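Local coordinates for protein predicted phosphatase, HAD family (Clostridium acetobutylicum, PDB 3MC1) that is a predicted phosphatase of the haloacid dehalogenase-like hydrolase family, probably acting on a phosphorylated substrate that has not been identified, at residues D167-V172 against Y192-N197; L180-V185 against G199-V204. All coordinates share one frame; numbering follows the deposited sequence.

Contact 1 (D167-V172 against Y192-N197); sequences DREYDV and YEELKN. With NA (sodium ion), chain C.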
loop_
_atom_site.group_PDB
_atom_site.type_symbol
_atom_site.label_atom_id
_atom_site.label_comp_id
_atom_site.label_asym_id
_atom_site.label_seq_id
_atom_site.Cartn_x
_atom_site.Cartn_y
_atom_site.Cartn_z
ATOM N N ASP A 167 -4.788 -4.733 0.717
ATOM C CA ASP A 167 -6.040 -4.821 -0.034
ATOM C C ASP A 167 -5.927 -5.509 -1.395
ATOM O O ASP A 167 -6.946 -5.820 -2.020
ATOM C CB ASP A 167 -6.632 -3.409 -0.229
ATOM C CG ASP A 167 -5.709 -2.479 -1.015
ATOM O OD1 ASP A 167 -4.507 -2.372 -0.663
ATOM O OD2 ASP A 167 -6.190 -1.842 -1.989
ATOM N N ARG A 168 -4.698 -5.770 -1.841
ATOM C CA ARG A 168 -4.479 -6.386 -3.148
ATOM C C ARG A 168 -3.751 -7.731 -3.082
ATOM O O ARG A 168 -3.128 -8.075 -2.078
ATOM C CB ARG A 168 -3.679 -5.429 -4.043
ATOM C CG ARG A 168 -4.262 -4.017 -4.186
ATOM C CD ARG A 168 -5.592 -4.018 -4.921
ATOM N NE ARG A 168 -5.479 -4.548 -6.279
ATOM C CZ ARG A 168 -4.968 -3.884 -7.312
ATOM N NH1 ARG A 168 -4.517 -2.644 -7.158
ATOM N NH2 ARG A 168 -4.894 -4.467 -8.502
ATOM N N GLU A 169 -3.824 -8.481 -4.174
ATOM C CA GLU A 169 -3.169 -9.781 -4.256
ATOM C C GLU A 169 -1.662 -9.620 -4.073
ATOM O O GLU A 169 -0.994 -10.526 -3.592
ATOM C CB GLU A 169 -3.446 -10.420 -5.615
ATOM C CG GLU A 169 -2.845 -9.647 -6.779
ATOM C CD GLU A 169 -3.059 -10.344 -8.108
ATOM O OE1 GLU A 169 -2.752 -11.555 -8.199
ATOM O OE2 GLU A 169 -3.528 -9.681 -9.059
ATOM N N TYR A 170 -1.139 -8.459 -4.460
ATOM C CA TYR A 170 0.286 -8.173 -4.338
ATOM C C TYR A 170 0.722 -8.217 -2.877
ATOM O O TYR A 170 1.848 -8.626 -2.557
ATOM C CB TYR A 170 0.584 -6.800 -4.931
ATOM C CG TYR A 170 0.122 -6.677 -6.364
ATOM C CD1 TYR A 170 0.754 -7.390 -7.380
ATOM C CD2 TYR A 170 -0.979 -5.884 -6.699
ATOM C CE1 TYR A 170 0.306 -7.323 -8.698
ATOM C CE2 TYR A 170 -1.441 -5.810 -8.018
ATOM C CZ TYR A 170 -0.793 -6.534 -9.012
ATOM O OH TYR A 170 -1.240 -6.478 -10.315
ATOM N N ASP A 171 -0.173 -7.786 -1.992
ATOM C CA ASP A 171 0.119 -7.798 -0.572
ATOM C C ASP A 171 0.164 -9.230 -0.056
ATOM O O ASP A 171 1.031 -9.580 0.744
ATOM C CB ASP A 171 -0.936 -6.991 0.172
ATOM C CG ASP A 171 -0.874 -5.522 -0.184
ATOM O OD1 ASP A 171 0.192 -4.926 0.055
ATOM O OD2 ASP A 171 -1.867 -4.973 -0.702
ATOM N N VAL A 172 -0.765 -10.057 -0.525
ATOM C CA VAL A 172 -0.818 -11.455 -0.113
ATOM C C VAL A 172 0.436 -12.180 -0.597
ATOM O O VAL A 172 1.083 -12.891 0.170
ATOM C CB VAL A 172 -2.074 -12.168 -0.688
ATOM C CG1 VAL A 172 -2.124 -13.608 -0.200
ATOM C CG2 VAL A 172 -3.338 -11.427 -0.261
ATOM N N TYR A 192 -12.819 -9.421 -2.860
ATOM C CA TYR A 192 -12.762 -10.639 -2.061
ATOM C C TYR A 192 -12.156 -11.760 -2.908
ATOM O O TYR A 192 -11.243 -12.468 -2.473
ATOM C CB TYR A 192 -14.165 -11.061 -1.634
ATOM C CG TYR A 192 -14.197 -12.436 -1.023
ATOM C CD1 TYR A 192 -13.894 -12.630 0.322
ATOM C CD2 TYR A 192 -14.480 -13.557 -1.802
ATOM C CE1 TYR A 192 -13.876 -13.908 0.876
ATOM C CE2 TYR A 192 -14.461 -14.836 -1.260
ATOM C CZ TYR A 192 -14.160 -15.003 0.076
ATOM O OH TYR A 192 -14.145 -16.269 0.609
ATOM N N GLU A 193 -12.689 -11.910 -4.118
ATOM C CA GLU A 193 -12.250 -12.931 -5.066
ATOM C C GLU A 193 -10.766 -12.792 -5.410
ATOM O O GLU A 193 -10.049 -13.791 -5.507
ATOM C CB GLU A 193 -13.086 -12.854 -6.355
ATOM C CG GLU A 193 -14.570 -13.265 -6.222
ATOM C CD GLU A 193 -15.431 -12.267 -5.441
ATOM O OE1 GLU A 193 -15.118 -11.057 -5.469
ATOM O OE2 GLU A 193 -16.439 -12.694 -4.818
ATOM N N GLU A 194 -10.309 -11.559 -5.604
ATOM C CA GLU A 194 -8.903 -11.317 -5.913
ATOM C C GLU A 194 -8.020 -11.811 -4.770
ATOM O O GLU A 194 -7.003 -12.473 -4.991
ATOM C CB GLU A 194 -8.647 -9.819 -6.132
ATOM C CG GLU A 194 -7.175 -9.470 -6.380
ATOM C CD GLU A 194 -6.917 -7.972 -6.455
ATOM O OE1 GLU A 194 -7.652 -7.276 -7.192
ATOM O OE2 GLU A 194 -5.972 -7.492 -5.789
ATOM N N LEU A 195 -8.423 -11.488 -3.545
ATOM C CA LEU A 195 -7.662 -11.870 -2.362
ATOM C C LEU A 195 -7.736 -13.357 -2.056
ATOM O O LEU A 195 -6.742 -13.961 -1.648
ATOM C CB LEU A 195 -8.143 -11.059 -1.156
ATOM C CG LEU A 195 -7.880 -9.557 -1.301
ATOM C CD1 LEU A 195 -8.758 -8.761 -0.322
ATOM C CD2 LEU A 195 -6.395 -9.290 -1.070
ATOM N N LYS A 196 -8.909 -13.948 -2.255
ATOM C CA LYS A 196 -9.088 -15.370 -1.994
ATOM C C LYS A 196 -8.218 -16.203 -2.934
ATOM O O LYS A 196 -7.562 -17.144 -2.498
ATOM C CB LYS A 196 -10.556 -15.762 -2.170
ATOM C CG LYS A 196 -10.836 -17.243 -1.956
ATOM C CD LYS A 196 -12.250 -17.596 -2.405
ATOM C CE LYS A 196 -12.499 -19.100 -2.378
ATOM N NZ LYS A 196 -13.878 -19.446 -2.849
ATOM N N ASN A 197 -8.216 -15.853 -4.219
ATOM C CA ASN A 197 -7.428 -16.573 -5.217
ATOM C C ASN A 197 -5.931 -16.310 -5.097
ATOM O O ASN A 197 -5.119 -17.049 -5.657
ATOM C CB ASN A 197 -7.881 -16.213 -6.632
ATOM C CG ASN A 197 -9.260 -16.754 -6.962
ATOM O OD1 ASN A 197 -9.560 -17.925 -6.708
ATOM N ND2 ASN A 197 -10.108 -15.904 -7.542
HETATM NA NA NA C . -2.683 -1.154 -1.310
HETATM O O HOH W 1 -4.133 -0.468 -3.061
HETATM O O HOH W 2 -1.570 -2.744 -2.369
#

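Contact 2 (L180-V185 against G199-V204); sequences LPSIGV and GANYIV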
loop_
_atom_site.group_PDB
_atom_site.type_symbol
_atom_site.label_atom_id
_atom_site.label_comp_id
_atom_site.label_asym_id
_atom_site.label_seq_id
_atom_site.Cartn_x
_atom_site.Cartn_y
_atom_site.Cartn_z
ATOM N N LEU A 180 4.749 -14.694 6.032
ATOM C CA LEU A 180 3.878 -13.984 6.949
ATOM C C LEU A 180 2.419 -14.229 6.633
ATOM O O LEU A 180 2.025 -14.304 5.466
ATOM C CB LEU A 180 4.104 -12.475 6.864
ATOM C CG LEU A 180 5.416 -11.841 7.297
ATOM C CD1 LEU A 180 5.303 -10.332 7.077
ATOM C CD2 LEU A 180 5.690 -12.157 8.761
ATOM N N PRO A 181 1.593 -14.378 7.674
ATOM C CA PRO A 181 0.174 -14.589 7.394
ATOM C C PRO A 181 -0.308 -13.222 6.929
ATOM O O PRO A 181 0.310 -12.197 7.252
ATOM C CB PRO A 181 -0.396 -14.977 8.752
ATOM C CG PRO A 181 0.492 -14.252 9.706
ATOM C CD PRO A 181 1.870 -14.449 9.117
ATOM N N SER A 182 -1.388 -13.204 6.161
ATOM C CA SER A 182 -1.915 -11.951 5.665
ATOM C C SER A 182 -3.414 -11.824 5.873
ATOM O O SER A 182 -4.148 -12.810 5.828
ATOM C CB SER A 182 -1.602 -11.806 4.175
ATOM O OG SER A 182 -2.115 -12.899 3.432
ATOM N N ILE A 183 -3.846 -10.600 6.143
ATOM C CA ILE A 183 -5.255 -10.293 6.283
ATOM C C ILE A 183 -5.535 -9.346 5.119
ATOM O O ILE A 183 -4.940 -8.266 5.030
ATOM C CB ILE A 183 -5.586 -9.534 7.575
ATOM C CG1 ILE A 183 -5.208 -10.355 8.809
ATOM C CG2 ILE A 183 -7.094 -9.230 7.596
ATOM C CD1 ILE A 183 -5.538 -9.644 10.126
ATOM N N GLY A 184 -6.410 -9.763 4.215
ATOM C CA GLY A 184 -6.749 -8.916 3.093
ATOM C C GLY A 184 -8.010 -8.149 3.440
ATOM O O GLY A 184 -8.901 -8.689 4.103
ATOM N N VAL A 185 -8.085 -6.885 3.033
ATOM C CA VAL A 185 -9.277 -6.086 3.303
ATOM C C VAL A 185 -9.941 -5.785 1.967
ATOM O O VAL A 185 -9.255 -5.552 0.973
ATOM C CB VAL A 185 -8.927 -4.769 4.039
ATOM C CG1 VAL A 185 -8.112 -5.095 5.298
ATOM C CG2 VAL A 185 -8.160 -3.832 3.118
ATOM N N GLY A 199 -4.565 -16.205 -2.184
ATOM C CA GLY A 199 -4.185 -17.036 -1.058
ATOM C C GLY A 199 -4.272 -16.330 0.273
ATOM O O GLY A 199 -3.773 -16.828 1.274
ATOM N N ALA A 200 -4.904 -15.163 0.289
ATOM C CA ALA A 200 -5.033 -14.390 1.522
ATOM C C ALA A 200 -5.359 -15.340 2.667
ATOM O O ALA A 200 -6.234 -16.187 2.553
ATOM C CB ALA A 200 -6.128 -13.338 1.379
ATOM N N ASN A 201 -4.637 -15.210 3.769
ATOM C CA ASN A 201 -4.855 -16.075 4.918
ATOM C C ASN A 201 -6.092 -15.662 5.726
ATOM O O ASN A 201 -6.665 -16.465 6.465
ATOM C CB ASN A 201 -3.583 -16.086 5.784
ATOM C CG ASN A 201 -2.378 -16.674 5.052
ATOM O OD1 ASN A 201 -2.302 -17.887 4.841
ATOM N ND2 ASN A 201 -1.436 -15.819 4.661
ATOM N N TYR A 202 -6.508 -14.410 5.577
ATOM C CA TYR A 202 -7.681 -13.888 6.281
ATOM C C TYR A 202 -8.260 -12.774 5.408
ATOM O O TYR A 202 -7.501 -12.063 4.751
ATOM C CB TYR A 202 -7.272 -13.313 7.634
ATOM C CG TYR A 202 -6.315 -14.185 8.404
ATOM C CD1 TYR A 202 -6.762 -14.998 9.439
ATOM C CD2 TYR A 202 -4.961 -14.244 8.065
ATOM C CE1 TYR A 202 -5.886 -15.847 10.105
ATOM C CE2 TYR A 202 -4.085 -15.098 8.735
ATOM C CZ TYR A 202 -4.561 -15.900 9.749
ATOM O OH TYR A 202 -3.725 -16.786 10.395
ATOM N N ILE A 203 -9.585 -12.622 5.392
ATOM C CA ILE A 203 -10.232 -11.585 4.580
ATOM C C ILE A 203 -11.368 -10.876 5.318
ATOM O O ILE A 203 -12.304 -11.520 5.799
ATOM C CB ILE A 203 -10.796 -12.178 3.269
ATOM C CG1 ILE A 203 -9.682 -12.892 2.495
ATOM C CG2 ILE A 203 -11.373 -11.071 2.406
ATOM C CD1 ILE A 203 -10.140 -13.555 1.211
ATOM N N VAL A 204 -11.282 -9.548 5.401
ATOM C CA VAL A 204 -12.295 -8.747 6.085
ATOM C C VAL A 204 -12.852 -7.642 5.189
ATOM O O VAL A 204 -12.179 -7.176 4.265
ATOM C CB VAL A 204 -11.737 -8.108 7.381
ATOM C CG1 VAL A 204 -11.161 -9.197 8.283
ATOM C CG2 VAL A 204 -10.692 -7.054 7.049
#

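Contact 1 (D167-V172 against Y192-N197)
Glu194 reaches across from helix 192-198 to the first turn of helix 169-176, where its OE2 is gripped by two donors from consecutive residues. With CG anti to the backbone N (chi1 177°) and the chain extended beyond it, the carboxylate is carried out to the neighbouring backbone. There Glu194 OE2 accepts from Glu169 N at 2.9 Å on its anti lone pair, the one turned away from OE1. Arg168 NE lies 3.0 Å from Glu194 OE2, on its syn lone pair, in a hydrogen bond that is also part of a salt bridge. The oxygen lies at the edge of the guanidinium and close to its plane, although the carboxylate as a whole is turned 64° against that plane. Bends at chi2 and chi3 fold Arg168 back so that NE, rather than the end of the group, meets the acid, while CE2 of Tyr170 lies 3.7 Å above one guanidinium face.

Beside this polar grip, Leu195 sends CD2 against the Val172 CG2 branch at 3.8 Å, the two side chains meeting at a slant; the same methyl rests on the carbonyl oxygens of Asp167 and Arg168. Within segment 167-172, Asp171 OD2 accepts from Arg168 N at 3.2 Å and from a water bound to the sodium ion.

Asp167 OD1 binds the sodium ion at 2.3 Å, with Asp10 OD2 and the backbone O of Asp12. The other oxygen, Asp167 OD2, accepts from Phe189 N. Glu194 OE2 thus ties helix 192-198 to the residues directly after this ligand, in the loop that follows strand 162-166, consistent with the metal site of a HAD phosphatase at the C-terminal ends of its parallel strands.

Contact 2 (L180-V185 against G199-V204)
Gly184 serves Tyr202 and Val204 with both of its backbone polar groups. Gly184 N donates to Tyr202 O at 2.6 Å, nearly straight at 169°, and Gly184 O receives Val204 N at 2.8 Å. Toward the start of the pairing the bonding weakens: there is a weak and doubtful bond from Tyr202 N to Ser182 O, and Asn201 N makes a long, weak one of 3.4 Å to Ser182 OG. A chi1 of 57° turns this hydroxyl to the Asn201 N-H.

The pairing is parallel and closes a right-handed beta-alpha-beta unit, strand 182-185, helix 192-198 and strand 202-204, at the edge of the Rossmann-like HAD sheet. Ile183 makes backbone bonds to Met164 and Gly166 of strand 162-166, and Val185 one to Gly166. Val204 O, in turn, accepts from the Thr186 hydroxyl, and these two residues also share a backbone bond.

On the face bearing Ile183 and Val185, Ile183 CG1 packs against Tyr202 CB, and CG1 of Val185 meets CG2 of Val204 at 3.7 Å. Pro181 CB lies at the edge of the Tyr202 ring, 3.7 Å from CE2.

How the contacts relate
Both contacts are built around helix 192-198: contact 1 packs it against the helix start at 169-172, and contact 2 pairs the strands that precede and follow it. Their segments alternate along the chain, their centres about 8 Å apart. Contact 1 is buried and next to the metal, and its chemistry centres on charged side chains, one carboxylate taking both a guanidinium and a backbone N-H, beside a metal-bound aspartate. Contact 2 is partly buried at the outer strand of the sheet, relying on backbone bonds and aliphatic packing. They meet where Leu195 CD1 packs at 3.5 Å from Val185 O, and where Leu195 O probably accepts from Ala200 N in the Schellman motif ending the helix.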